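Side-chain contact in histidine kinase (Methanosarcina mazei, PDB 3LI9), which is probably a membrane histidine kinase whose extracellular sensor domain, the part in this chain, is thought to relay signals to its ATP-dependent kinase region: residues G198-L201 and S202-T205. Numbering follows the deposited sequence.
Sequences GIFL and SHPT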
# COMPACT_ATOMS: atom_id res chain seq x y z
N GLY A 198 -6.09 4.84 9.18
CA GLY A 198 -5.49 5.74 10.12
C GLY A 198 -4.20 5.21 10.73
O GLY A 198 -3.67 5.87 11.64
N ILE A 199 -3.67 4.10 10.21
CA ILE A 199 -2.40 3.57 10.79
C ILE A 199 -1.20 4.40 10.34
O ILE A 199 -1.05 4.73 9.13
CB ILE A 199 -2.15 2.16 10.27
CG1 ILE A 199 -3.31 1.22 10.68
CG2 ILE A 199 -0.83 1.62 10.82
CD1 ILE A 199 -3.36 0.99 12.24
N PHE A 200 -0.31 4.75 11.28
CA PHE A 200 0.86 5.52 10.90
C PHE A 200 1.71 4.80 9.92
O PHE A 200 2.11 3.66 10.15
CB PHE A 200 1.74 5.90 12.16
CG PHE A 200 1.08 6.95 13.04
CD1 PHE A 200 1.36 8.29 12.85
CD2 PHE A 200 0.24 6.54 14.07
CE1 PHE A 200 0.75 9.33 13.63
CE2 PHE A 200 -0.40 7.56 14.88
CZ PHE A 200 -0.15 8.92 14.65
N LEU A 201 2.08 5.52 8.85
CA LEU A 201 3.07 4.95 7.92
C LEU A 201 4.47 5.59 8.21
O LEU A 201 5.49 5.20 7.60
CB LEU A 201 2.75 5.32 6.47
CG LEU A 201 1.32 4.75 6.15
CD1 LEU A 201 0.98 4.97 4.72
CD2 LEU A 201 1.13 3.29 6.57
N SER A 202 4.47 6.67 9.03
CA SER A 202 5.72 7.40 9.34
C SER A 202 5.46 8.15 10.64
O SER A 202 4.29 8.37 11.01
CB SER A 202 6.08 8.46 8.28
OG SER A 202 5.09 9.48 8.15
N HIS A 203 6.53 8.55 11.32
CA HIS A 203 6.38 9.55 12.43
C HIS A 203 7.78 10.03 12.75
O HIS A 203 8.69 9.22 12.76
CB HIS A 203 5.74 8.93 13.66
CG HIS A 203 5.31 9.97 14.66
ND1 HIS A 203 6.18 10.49 15.62
CD2 HIS A 203 4.13 10.62 14.84
CE1 HIS A 203 5.54 11.39 16.35
NE2 HIS A 203 4.29 11.47 15.91
N PRO A 204 8.00 11.34 12.98
CA PRO A 204 9.38 11.81 13.04
C PRO A 204 10.07 11.27 14.30
O PRO A 204 11.30 11.05 14.25
CB PRO A 204 9.21 13.33 13.18
CG PRO A 204 7.86 13.66 12.60
CD PRO A 204 7.01 12.45 12.97
N THR A 205 9.34 11.03 15.38
CA THR A 205 9.98 10.51 16.63
C THR A 205 9.50 9.18 17.17
O THR A 205 10.27 8.42 17.82
CB THR A 205 9.90 11.57 17.79
OG1 THR A 205 8.56 12.01 17.93
CG2 THR A 205 10.72 12.79 17.41
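Phe200 sets its CG beside its own backbone N (chi1 -71°), whereas His203 swings its CG anti to its N (chi1 -168°), and with these torsions the two rings extend from the chain in the same direction as neighbours. They meet in a loop of the PDC (Cache) sensor fold, between strand 190-194 of its four-stranded antiparallel sheet and helix 221-231. The pair is an offset edge-to-face stack: the imidazole turns an edge toward the phenyl face, with centroids 5.7 Å apart and planes at 77°. Its CD2 does the touching, 3.8 Å from CE1 of Phe200, and approaches the phenyl ring obliquely. The carbonyl O of Ser202 lies at the edge of the phenyl ring, near its plane, 3.5 Å from CD1 of Phe200. Trp209 meets both rings, and Phe192 meets Phe200 as well, so the pair belongs to a larger aromatic cluster in the sensor domain.

Two polar bonds tie this part of the loop to its neighbours: Ser202 OG bonds to the backbone N of Met193, in strand 190-194, and His203 N to Asp177 OD1 of helix 174-180, which places this extended piece of loop between strand and helix. The imidazole ND1 accepts from the backbone N of Gln206 and also from that of Thr205, curling the following residues back around the ring. With an alanine in place of His203, those two N-H groups would probably lose their shared acceptor and the Phe200 face its edge-on neighbour. Pro204 CD sits over one imidazole face, nearer its border than its middle. In the Thr205 bond, N lies 3.2 Å from ND1 of His203, the donor tilted from the imidazole plane.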